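Long-range contacts in major allergen Alt a 1 (Alternaria alternata, PDB 3V0R), which is a secreted fungal allergen that forms a disulfide-linked homodimer and may bind and inhibit the beta-glucanase activity of host plant thaumatin-like proteins: residues A[94-99]-A[124-129]; A[68-73]-A[84-89]; A[22-27]-A[107-112]. One frame throughout, in Å; residues are numbered along the deposited sequence.

Contacts 1 and 2 are neighbours in one antiparallel sheet, their centres about 11 Å apart. Strands 81-87 and 93-106 join them: Tyr94 N lies 2.8 Å from Gln86 O, and Ala96 O lies 2.9 Å from Leu84 N, both probable hydrogen bonds. Together they line the 8-aminooctanoic acid pocket, contact 1 with Tyr94 and Leu126, contact 2 with Gln86. Contact 3 lies on the other side of the chain's centre, its own centre about 30 Å from that of contact 1 and 29 Å from that of contact 2. There Tyr22 belongs to a separate triaminopyrimidinol pocket. Strands 114-128 and 15-25, adjacent in the sheet, connect contacts 1 and 3.

Contact 1. Residues A[94-99]-A[124-129]; sequences YVATAT and ITLVTL. With 0FU (2,5,6-triaminopyrimidin-4-ol), chain J; 8AC (8-aminooctanoic acid), chain L.
Val95 and Val127 form the central antiparallel hydrogen-bonded pair, Val95 N donating to Val127 O at 3.0 Å and Val127 N returning the bond to Val95 O at the same length. Tyr94 and Thr128 follow as a non-hydrogen-bonded pair. Toward Thr97 the strands part, and a water takes the place of direct bonding: it donates to Thr97 O at 2.7 Å and accepts from Thr125 N.

The apolar contacts gather on the inward side. Leu126, whose CG stands anti to the carbonyl carbon (chi1 -64°), sets its CD2 branch against Ala96 CB at 3.8 Å and, a little farther, against Tyr94 CB. A small residue suits position 96, because Ala96 CB already lies 3.2 Å from Thr125 O. Ile124 is branched and so covers two alanines: CD1 meets Ala96 CB, and Ile124 CG2 touches Ala98 CB at 3.5 Å. Trp16 and Ile18 of strand 15-25 pack on Ile124 from the neighbouring strand. On the other face of the sheet, Val95 CG1 meets Leu129, the two side chains crossing at about a right angle.

The remaining contacts centre on the Tyr94 ring and the ligands. In van der Waals contact, Tyr94 CE1 faces Thr128 OG1 at 3.4 Å, while on the other edge Tyr94 CE2 is 3.5 Å from OAB of 8-aminooctanoic acid; Leu126 CD1 touches the same oxygen. The tyrosine hydroxyl accepts a bond from NAB of a triaminopyrimidinol, though the 2.5 Å between Tyr94 OH and NAB is short enough to make the detail doubtful. This is a beta hairpin of the Alt a 1 beta-barrel whose open end, far from the connecting loop, lines the 8-aminooctanoic acid pocket.

Contact 2. Residues A[68-73]-A[84-89]; sequences NSFMDF and LKQKVS. With 8AC (8-aminooctanoic acid), chain L.
Gln86 carries its CG anti to the backbone N (chi1 -172°) and runs on extended, while Met71 is folded at both chi2 and chi3, which carries its thioether obliquely across the glutamine stem. As a result Met71 SD sits 3.6 Å from Gln86 CB, and the bend beyond it returns Met71 CE to Leu84 CB at 3.8 Å. A flexible, unbranched methionine suits this winding path. The setting is the beta hairpin of strands 72-76 and 81-87, part of the Alt a 1 barrel. Asp72 and Lys85 make its antiparallel hydrogen-bonded pair: Asp72 N donates to Lys85 O at 3.1 Å, and Lys85 N to Asp72 O at 2.9 Å. Their side chains run alongside each other, yet Asp72 OD2 and Lys85 NZ stay 4.2 Å apart, too far for a salt bridge; Lys85 also makes a cation-pi contact with Trp62. Phe73 places CB on Leu84 CD2, and its ring meets Phe36 edge-to-face.

Phe70 meets Phe70 of the second subunit, ring on ring. Within the chain, Met71 CG sits over one face of the Phe70 ring, toward its rim, and Gln86 NE2 comes to the ring edge, 3.6 Å from Phe70 CE2, the ring and amide planes 71° apart. In the 8-aminooctanoic acid pocket a glutamine amide can offer an N-H and a carbonyl oxygen to the two acid oxygens: Gln86 NE2 donates to ligand OAC at 3.0 Å, and Gln86 OE1 lies just 2.6 Å from OAB, where the acid group probably holds a proton.

Contact 3. Residues A[22-27]-A[107-112]; sequences YGRKPE and GGNGPK. With 0FU (2,5,6-triaminopyrimidin-4-ol), chain K; SO4 (sulfate ion), chain B.
Arg24 meets Asn109 where the end of strand 15-25 comes up against the loop of the 93-106/114-128 hairpin of the barrel. From CB, CG stands opposite the backbone N (chi1 177°) and the chain stays extended to NE, a reach that suits a long side chain spanning from strand to loop. NE makes a salt bridge with Asp113. At the tip is a sulfate, probably from the crystallisation liquor, whose O4 lies at the guanidinium edge, near its plane, 3.5 Å from Arg24 NH2. Arg24 NH1 passes 3.2 Å from Asn109 ND2, but both are donors; the sulfate accepts from both, O4 weakly from Arg24 NH1 at 3.3 Å and O1 from Asn109 ND2 at 3.1 Å. Lys17 of the third subunit binds the same sulfate, and Glu20 of that subunit is the stronger partner of Asn109 ND2. The loop turns at Gly108 and Asn109; at Gly110 the backbone angles would jam a CB against the carbonyl oxygen before it.

Farther along, Glu27 OE1 and Lys112 NZ form a long salt bridge of 3.8 Å. The water that Arg24 NH1 weakly contacts donates to Pro26 O and Asn109 O; a second water donates to Pro26 O at 2.8 Å and accepts from Lys112 N.

Contact 1. Residues A[94-99]-A[124-129]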
loop_
_atom_site.group_PDB
_atom_site.type_symbol
_atom_site.label_atom_id
_atom_site.label_comp_id
_atom_site.label_asym_id
_atom_site.label_seq_id
_atom_site.Cartn_x
_atom_site.Cartn_y
_atom_site.Cartn_z
ATOM N N TYR A 94 -22.720 -5.978 -10.717
ATOM C CA TYR A 94 -23.059 -7.118 -9.863
ATOM C C TYR A 94 -23.074 -6.674 -8.447
ATOM O O TYR A 94 -22.310 -5.789 -8.077
ATOM C CB TYR A 94 -22.020 -8.221 -9.970
ATOM C CG TYR A 94 -21.785 -8.804 -11.320
ATOM C CD1 TYR A 94 -22.820 -8.987 -12.196
ATOM C CD2 TYR A 94 -20.524 -9.238 -11.702
ATOM C CE1 TYR A 94 -22.589 -9.501 -13.479
ATOM C CE2 TYR A 94 -20.289 -9.784 -12.990
ATOM C CZ TYR A 94 -21.329 -9.916 -13.837
ATOM O OH TYR A 94 -21.146 -10.462 -15.094
ATOM N N VAL A 95 -23.958 -7.254 -7.634
ATOM C CA VAL A 95 -23.958 -7.104 -6.202
ATOM C C VAL A 95 -23.995 -8.449 -5.557
ATOM O O VAL A 95 -24.287 -9.453 -6.226
ATOM C CB VAL A 95 -25.077 -6.212 -5.631
ATOM C CG1 VAL A 95 -24.980 -4.797 -6.154
ATOM C CG2 VAL A 95 -26.461 -6.799 -5.955
ATOM N N ALA A 96 -23.590 -8.541 -4.278
ATOM C CA ALA A 96 -23.591 -9.793 -3.599
ATOM C C ALA A 96 -23.666 -9.554 -2.106
ATOM O O ALA A 96 -23.098 -8.556 -1.624
ATOM C CB ALA A 96 -22.320 -10.642 -3.889
ATOM N N THR A 97 -24.273 -10.485 -1.377
ATOM C CA THR A 97 -24.371 -10.299 0.060
ATOM C C THR A 97 -24.030 -11.526 0.831
ATOM O O THR A 97 -24.150 -12.634 0.352
ATOM C CB THR A 97 -25.801 -9.809 0.528
ATOM O OG1 THR A 97 -26.778 -10.843 0.306
ATOM C CG2 THR A 97 -26.233 -8.472 -0.137
ATOM N N ALA A 98 -23.670 -11.306 2.110
ATOM C CA ALA A 98 -23.479 -12.389 3.059
ATOM C C ALA A 98 -23.506 -11.926 4.480
ATOM O O ALA A 98 -23.424 -10.742 4.747
ATOM C CB ALA A 98 -22.106 -13.083 2.787
ATOM N N THR A 99 -23.589 -12.858 5.400
ATOM C CA THR A 99 -23.355 -12.648 6.805
ATOM C C THR A 99 -21.939 -13.143 7.072
ATOM O O THR A 99 -21.566 -14.237 6.603
ATOM C CB THR A 99 -24.356 -13.458 7.705
ATOM O OG1 THR A 99 -25.706 -12.974 7.507
ATOM C CG2 THR A 99 -24.008 -13.271 9.173
ATOM N N ILE A 124 -20.255 -15.893 -1.317
ATOM C CA ILE A 124 -21.160 -14.878 -1.857
ATOM C C ILE A 124 -21.427 -15.269 -3.331
ATOM O O ILE A 124 -20.523 -15.811 -4.019
ATOM C CB ILE A 124 -20.556 -13.433 -1.786
ATOM C CG1 ILE A 124 -19.176 -13.245 -2.418
ATOM C CG2 ILE A 124 -20.512 -12.906 -0.359
ATOM C CD1 ILE A 124 -19.191 -12.802 -3.906
ATOM N N THR A 125 -22.593 -14.905 -3.833
ATOM C CA THR A 125 -22.942 -15.059 -5.258
ATOM C C THR A 125 -23.166 -13.676 -5.863
ATOM O O THR A 125 -23.998 -12.854 -5.413
ATOM C CB THR A 125 -24.188 -15.993 -5.476
ATOM O OG1 THR A 125 -23.956 -17.278 -4.918
ATOM C CG2 THR A 125 -24.528 -16.156 -7.043
ATOM N N LEU A 126 -22.410 -13.369 -6.912
ATOM C CA LEU A 126 -22.565 -12.129 -7.636
ATOM C C LEU A 126 -23.703 -12.219 -8.646
ATOM O O LEU A 126 -23.706 -13.081 -9.518
ATOM C CB LEU A 126 -21.235 -11.741 -8.306
ATOM C CG LEU A 126 -20.064 -11.432 -7.393
ATOM C CD1 LEU A 126 -18.776 -11.679 -8.162
ATOM C CD2 LEU A 126 -20.157 -9.971 -6.957
ATOM N N VAL A 127 -24.651 -11.280 -8.584
ATOM C CA VAL A 127 -25.852 -11.265 -9.406
ATOM C C VAL A 127 -26.086 -9.863 -9.974
ATOM O O VAL A 127 -25.823 -8.847 -9.313
ATOM C CB VAL A 127 -27.087 -11.743 -8.608
ATOM C CG1 VAL A 127 -28.321 -11.832 -9.514
ATOM C CG2 VAL A 127 -26.826 -13.106 -7.917
ATOM N N THR A 128 -26.583 -9.821 -11.223
ATOM C CA THR A 128 -26.660 -8.607 -11.973
ATOM C C THR A 128 -27.838 -7.720 -11.455
ATOM O O THR A 128 -28.971 -8.221 -11.290
ATOM C CB THR A 128 -26.896 -8.936 -13.431
ATOM O OG1 THR A 128 -25.921 -9.860 -13.920
ATOM C CG2 THR A 128 -26.870 -7.631 -14.296
ATOM N N LEU A 129 -27.578 -6.457 -11.215
ATOM C CA LEU A 129 -28.634 -5.488 -10.891
ATOM C C LEU A 129 -29.402 -5.073 -12.107
ATOM O O LEU A 129 -28.811 -4.731 -13.150
ATOM C CB LEU A 129 -28.010 -4.238 -10.359
ATOM C CG LEU A 129 -27.839 -4.108 -8.884
ATOM C CD1 LEU A 129 -27.282 -2.639 -8.643
ATOM C CD2 LEU A 129 -29.168 -4.229 -8.097
HETATM C C4 0FU J . -15.891 -11.901 -17.570
HETATM N N3 0FU J . -16.566 -12.611 -18.512
HETATM C C2 0FU J . -17.926 -12.601 -18.589
HETATM N NAA 0FU J . -18.531 -13.324 -19.544
HETATM N N1 0FU J . -18.675 -11.878 -17.729
HETATM C C6 0FU J . -18.049 -11.148 -16.762
HETATM N NAB 0FU J . -18.763 -10.440 -15.917
HETATM C C5 0FU J . -16.629 -11.136 -16.651
HETATM N NAC 0FU J . -15.963 -10.419 -15.708
HETATM O O4 0FU J . -14.515 -11.900 -17.462
HETATM N NAA 8AC L . -17.087 -17.650 -19.241
HETATM O OAB 8AC L . -17.468 -11.128 -11.398
HETATM O OAC 8AC L . -15.382 -10.855 -11.789
HETATM C CAD 8AC L . -16.436 -16.666 -18.364
HETATM C CAE 8AC L . -16.989 -16.825 -16.965
HETATM C CAF 8AC L . -16.016 -16.343 -15.907
HETATM C CAG 8AC L . -16.495 -14.965 -15.431
HETATM C CAH 8AC L . -16.189 -14.739 -13.995
HETATM C CAI 8AC L . -16.385 -13.231 -13.663
HETATM C CAJ 8AC L . -16.411 -13.036 -12.165
HETATM C CAK 8AC L . -16.398 -11.542 -11.780
HETATM O O HOH W 1 -24.524 -14.309 -1.761
#

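Contact 2. Residues A[68-73]-A[84-89]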
loop_
_atom_site.group_PDB
_atom_site.type_symbol
_atom_site.label_atom_id
_atom_site.label_comp_id
_atom_site.label_asym_id
_atom_site.label_seq_id
_atom_site.Cartn_x
_atom_site.Cartn_y
_atom_site.Cartn_z
ATOM N N ASN A 68 -6.562 0.789 -5.383
ATOM C CA ASN A 68 -6.805 0.577 -6.786
ATOM C C ASN A 68 -8.170 -0.054 -7.044
ATOM O O ASN A 68 -8.683 0.072 -8.139
ATOM C CB ASN A 68 -5.690 -0.315 -7.387
ATOM C CG ASN A 68 -4.362 0.439 -7.618
ATOM O OD1 ASN A 68 -4.290 1.610 -8.106
ATOM N ND2 ASN A 68 -3.271 -0.246 -7.272
ATOM N N SER A 69 -8.782 -0.694 -6.029
ATOM C CA SER A 69 -9.720 -1.816 -6.282
ATOM C C SER A 69 -10.915 -1.602 -7.242
ATOM O O SER A 69 -11.628 -0.600 -7.238
ATOM C CB SER A 69 -10.268 -2.449 -4.990
ATOM O OG SER A 69 -10.582 -3.832 -5.251
ATOM N N PHE A 70 -11.169 -2.629 -8.023
ATOM C CA PHE A 70 -12.334 -2.642 -8.853
ATOM C C PHE A 70 -13.602 -2.985 -8.027
ATOM O O PHE A 70 -14.686 -3.044 -8.568
ATOM C CB PHE A 70 -12.073 -3.667 -9.974
ATOM C CG PHE A 70 -12.018 -5.084 -9.496
ATOM C CD1 PHE A 70 -10.948 -5.544 -8.770
ATOM C CD2 PHE A 70 -13.075 -5.954 -9.740
ATOM C CE1 PHE A 70 -10.935 -6.844 -8.260
ATOM C CE2 PHE A 70 -13.051 -7.257 -9.271
ATOM C CZ PHE A 70 -11.978 -7.703 -8.542
ATOM N N MET A 71 -13.454 -3.256 -6.735
ATOM C CA MET A 71 -14.588 -3.676 -5.895
ATOM C C MET A 71 -14.856 -2.617 -4.808
ATOM O O MET A 71 -13.916 -2.099 -4.211
ATOM C CB MET A 71 -14.240 -4.937 -5.139
ATOM C CG MET A 71 -14.054 -6.183 -5.979
ATOM S SD MET A 71 -15.572 -6.629 -6.840
ATOM C CE MET A 71 -16.623 -6.759 -5.390
ATOM N N ASP A 72 -16.136 -2.393 -4.539
ATOM C CA ASP A 72 -16.603 -1.614 -3.375
ATOM C C ASP A 72 -17.317 -2.523 -2.456
ATOM O O ASP A 72 -17.870 -3.527 -2.884
ATOM C CB ASP A 72 -17.528 -0.487 -3.772
ATOM C CG ASP A 72 -16.782 0.648 -4.549
ATOM O OD1 ASP A 72 -15.561 0.792 -4.436
ATOM O OD2 ASP A 72 -17.467 1.401 -5.255
ATOM N N PHE A 73 -17.311 -2.171 -1.166
ATOM C CA PHE A 73 -18.098 -2.877 -0.173
ATOM C C PHE A 73 -18.796 -1.931 0.795
ATOM O O PHE A 73 -18.406 -0.786 0.956
ATOM C CB PHE A 73 -17.256 -3.892 0.580
ATOM C CG PHE A 73 -16.413 -3.293 1.693
ATOM C CD1 PHE A 73 -15.247 -2.680 1.425
ATOM C CD2 PHE A 73 -16.818 -3.399 3.033
ATOM C CE1 PHE A 73 -14.414 -2.181 2.433
ATOM C CE2 PHE A 73 -16.009 -2.888 4.062
ATOM C CZ PHE A 73 -14.803 -2.271 3.758
ATOM N N LEU A 84 -21.181 -6.383 -1.463
ATOM C CA LEU A 84 -20.136 -6.079 -2.459
ATOM C C LEU A 84 -20.768 -5.558 -3.724
ATOM O O LEU A 84 -21.866 -5.966 -4.067
ATOM C CB LEU A 84 -19.350 -7.346 -2.785
ATOM C CG LEU A 84 -18.586 -8.035 -1.672
ATOM C CD1 LEU A 84 -18.048 -9.412 -2.125
ATOM C CD2 LEU A 84 -17.403 -7.118 -1.261
ATOM N N LYS A 85 -20.061 -4.713 -4.462
ATOM C CA LYS A 85 -20.492 -4.236 -5.718
ATOM C C LYS A 85 -19.349 -4.189 -6.700
ATOM O O LYS A 85 -18.256 -3.729 -6.363
ATOM C CB LYS A 85 -21.055 -2.850 -5.546
ATOM C CG LYS A 85 -21.461 -2.194 -6.824
ATOM C CD LYS A 85 -22.046 -0.806 -6.632
ATOM C CE LYS A 85 -20.994 0.203 -6.220
ATOM N NZ LYS A 85 -21.538 1.608 -6.195
ATOM N N GLN A 86 -19.596 -4.655 -7.911
ATOM C CA GLN A 86 -18.612 -4.665 -8.992
ATOM C C GLN A 86 -19.299 -4.085 -10.263
ATOM O O GLN A 86 -20.222 -4.702 -10.828
ATOM C CB GLN A 86 -18.213 -6.149 -9.272
ATOM C CG GLN A 86 -17.025 -6.317 -10.252
ATOM C CD GLN A 86 -16.790 -7.719 -10.740
ATOM O OE1 GLN A 86 -17.526 -8.671 -10.422
ATOM N NE2 GLN A 86 -15.780 -7.869 -11.582
ATOM N N LYS A 87 -18.847 -2.938 -10.708
ATOM C CA LYS A 87 -19.365 -2.386 -11.929
ATOM C C LYS A 87 -18.493 -2.811 -13.132
ATOM O O LYS A 87 -17.396 -2.231 -13.376
ATOM C CB LYS A 87 -19.399 -0.866 -11.820
ATOM C CG LYS A 87 -19.995 -0.206 -13.047
ATOM C CD LYS A 87 -20.253 1.281 -12.845
ATOM C CE LYS A 87 -20.971 1.871 -14.046
ATOM N NZ LYS A 87 -21.326 3.298 -13.788
ATOM N N VAL A 88 -19.001 -3.774 -13.885
ATOM C CA VAL A 88 -18.276 -4.426 -14.981
ATOM C C VAL A 88 -18.298 -3.580 -16.267
ATOM O O VAL A 88 -17.374 -3.601 -17.058
ATOM C CB VAL A 88 -18.944 -5.821 -15.245
ATOM C CG1 VAL A 88 -18.371 -6.509 -16.485
ATOM C CG2 VAL A 88 -18.727 -6.688 -14.016
ATOM N N SER A 89 -19.381 -2.829 -16.482
ATOM C CA SER A 89 -19.548 -2.001 -17.667
ATOM C C SER A 89 -20.598 -0.887 -17.375
ATOM O O SER A 89 -21.240 -0.868 -16.259
ATOM C CB SER A 89 -20.045 -2.811 -18.858
ATOM O OG SER A 89 -21.417 -3.199 -18.647
HETATM N NAA 8AC L . -17.087 -17.650 -19.241
HETATM O OAB 8AC L . -17.468 -11.128 -11.398
HETATM O OAC 8AC L . -15.382 -10.855 -11.789
HETATM C CAD 8AC L . -16.436 -16.666 -18.364
HETATM C CAE 8AC L . -16.989 -16.825 -16.965
HETATM C CAF 8AC L . -16.016 -16.343 -15.907
HETATM C CAG 8AC L . -16.495 -14.965 -15.431
HETATM C CAH 8AC L . -16.189 -14.739 -13.995
HETATM C CAI 8AC L . -16.385 -13.231 -13.663
HETATM C CAJ 8AC L . -16.411 -13.036 -12.165
HETATM C CAK 8AC L . -16.398 -11.542 -11.780
HETATM O O HOH W 2 -17.158 -1.646 -8.472
HETATM O O HOH W 3 -15.416 -3.052 -11.085
#

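Contact 3. Residues A[22-27]-A[107-112]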
loop_
_atom_site.group_PDB
_atom_site.type_symbol
_atom_site.label_atom_id
_atom_site.label_comp_id
_atom_site.label_asym_id
_atom_site.label_seq_id
_atom_site.Cartn_x
_atom_site.Cartn_y
_atom_site.Cartn_z
ATOM N N TYR A 22 -11.822 -9.471 10.018
ATOM C CA TYR A 22 -11.278 -8.796 11.202
ATOM C C TYR A 22 -12.023 -7.507 11.370
ATOM O O TYR A 22 -12.469 -6.925 10.419
ATOM C CB TYR A 22 -9.770 -8.490 11.037
ATOM C CG TYR A 22 -9.063 -7.781 12.208
ATOM C CD1 TYR A 22 -8.309 -8.504 13.170
ATOM C CD2 TYR A 22 -9.062 -6.391 12.323
ATOM C CE1 TYR A 22 -7.620 -7.855 14.200
ATOM C CE2 TYR A 22 -8.400 -5.747 13.380
ATOM C CZ TYR A 22 -7.703 -6.471 14.318
ATOM O OH TYR A 22 -6.991 -5.810 15.306
ATOM N N GLY A 23 -12.113 -7.036 12.599
ATOM C CA GLY A 23 -12.544 -5.667 12.859
ATOM C C GLY A 23 -12.147 -5.203 14.248
ATOM O O GLY A 23 -11.948 -6.019 15.138
ATOM N N ARG A 24 -12.002 -3.904 14.416
ATOM C CA ARG A 24 -11.694 -3.362 15.708
ATOM C C ARG A 24 -12.752 -2.313 16.055
ATOM O O ARG A 24 -13.051 -1.460 15.244
ATOM C CB ARG A 24 -10.294 -2.743 15.733
ATOM C CG ARG A 24 -10.013 -2.107 17.096
ATOM C CD ARG A 24 -8.643 -1.506 17.164
ATOM N NE ARG A 24 -8.505 -0.748 18.394
ATOM C CZ ARG A 24 -7.855 0.378 18.507
ATOM N NH1 ARG A 24 -7.817 1.017 19.673
ATOM N NH2 ARG A 24 -7.136 0.846 17.500
ATOM N N LYS A 25 -13.286 -2.419 17.249
ATOM C CA LYS A 25 -14.211 -1.438 17.824
ATOM C C LYS A 25 -13.511 -0.805 19.022
ATOM O O LYS A 25 -13.460 -1.408 20.093
ATOM C CB LYS A 25 -15.480 -2.164 18.319
ATOM C CG LYS A 25 -16.265 -2.871 17.215
ATOM C CD LYS A 25 -17.445 -3.631 17.841
ATOM C CE LYS A 25 -18.349 -4.233 16.766
ATOM N NZ LYS A 25 -19.334 -5.217 17.418
ATOM N N PRO A 26 -12.930 0.380 18.852
ATOM C CA PRO A 26 -12.063 1.006 19.866
ATOM C C PRO A 26 -12.800 1.391 21.118
ATOM O O PRO A 26 -12.196 1.449 22.221
ATOM C CB PRO A 26 -11.519 2.252 19.144
ATOM C CG PRO A 26 -12.439 2.491 18.002
ATOM C CD PRO A 26 -13.005 1.178 17.617
ATOM N N GLU A 27 -14.095 1.643 20.953
ATOM C CA GLU A 27 -14.943 1.957 22.070
ATOM C C GLU A 27 -16.109 1.002 22.209
ATOM O O GLU A 27 -17.075 1.300 22.897
ATOM C CB GLU A 27 -15.445 3.406 21.932
ATOM C CG GLU A 27 -14.306 4.415 21.893
ATOM C CD GLU A 27 -13.473 4.426 23.189
ATOM O OE1 GLU A 27 -13.985 4.019 24.252
ATOM O OE2 GLU A 27 -12.300 4.869 23.174
ATOM N N GLY A 107 -9.569 -6.283 23.476
ATOM C CA GLY A 107 -8.308 -6.204 22.728
ATOM C C GLY A 107 -7.120 -5.713 23.528
ATOM O O GLY A 107 -6.006 -5.814 23.058
ATOM N N GLY A 108 -7.385 -5.159 24.703
ATOM C CA GLY A 108 -6.354 -4.661 25.634
ATOM C C GLY A 108 -5.918 -3.199 25.496
ATOM O O GLY A 108 -5.144 -2.709 26.332
ATOM N N ASN A 109 -6.409 -2.490 24.498
ATOM C CA ASN A 109 -5.916 -1.148 24.196
ATOM C C ASN A 109 -6.995 -0.129 24.576
ATOM O O ASN A 109 -7.467 0.650 23.736
ATOM C CB ASN A 109 -5.555 -1.004 22.706
ATOM C CG ASN A 109 -4.852 0.322 22.375
ATOM O OD1 ASN A 109 -4.190 0.914 23.230
ATOM N ND2 ASN A 109 -4.929 0.744 21.112
ATOM N N GLY A 110 -7.380 -0.168 25.835
ATOM C CA GLY A 110 -8.438 0.687 26.358
ATOM C C GLY A 110 -9.520 -0.161 26.990
ATOM O O GLY A 110 -9.726 -1.330 26.603
ATOM N N PRO A 111 -10.288 0.451 27.908
ATOM C CA PRO A 111 -11.216 -0.340 28.690
ATOM C C PRO A 111 -12.419 -0.784 27.885
ATOM O O PRO A 111 -13.020 -1.749 28.285
ATOM C CB PRO A 111 -11.624 0.602 29.833
ATOM C CG PRO A 111 -11.389 1.992 29.314
ATOM C CD PRO A 111 -10.463 1.908 28.125
ATOM N N LYS A 112 -12.756 -0.127 26.755
ATOM C CA LYS A 112 -13.853 -0.602 25.870
ATOM C C LYS A 112 -13.395 -1.043 24.447
ATOM O O LYS A 112 -14.179 -1.099 23.503
ATOM C CB LYS A 112 -14.937 0.473 25.773
ATOM C CG LYS A 112 -15.497 0.970 27.116
ATOM C CD LYS A 112 -16.805 1.768 26.920
ATOM C CE LYS A 112 -16.589 3.296 26.861
ATOM N NZ LYS A 112 -17.458 4.052 25.870
HETATM C C4 0FU K . -4.438 -6.415 8.545
HETATM N N3 0FU K . -4.282 -7.570 7.854
HETATM C C2 0FU K . -4.801 -8.717 8.363
HETATM N NAA 0FU K . -4.629 -9.861 7.678
HETATM N N1 0FU K . -5.493 -8.737 9.530
HETATM C C6 0FU K . -5.625 -7.608 10.242
HETATM N NAB 0FU K . -6.241 -7.475 11.429
HETATM C C5 0FU K . -5.115 -6.458 9.744
HETATM N NAC 0FU K . -5.289 -5.359 10.456
HETATM O O4 0FU K . -3.965 -5.175 8.147
HETATM S S SO4 B . -4.833 4.167 20.078
HETATM O O1 SO4 B . -3.600 3.309 20.014
HETATM O O2 SO4 B . -5.370 4.093 21.469
HETATM O O3 SO4 B . -4.461 5.574 19.728
HETATM O O4 SO4 B . -5.937 3.735 19.169
HETATM O O HOH W 4 -9.368 1.820 22.200
HETATM O O HOH W 5 -11.688 1.759 24.991
#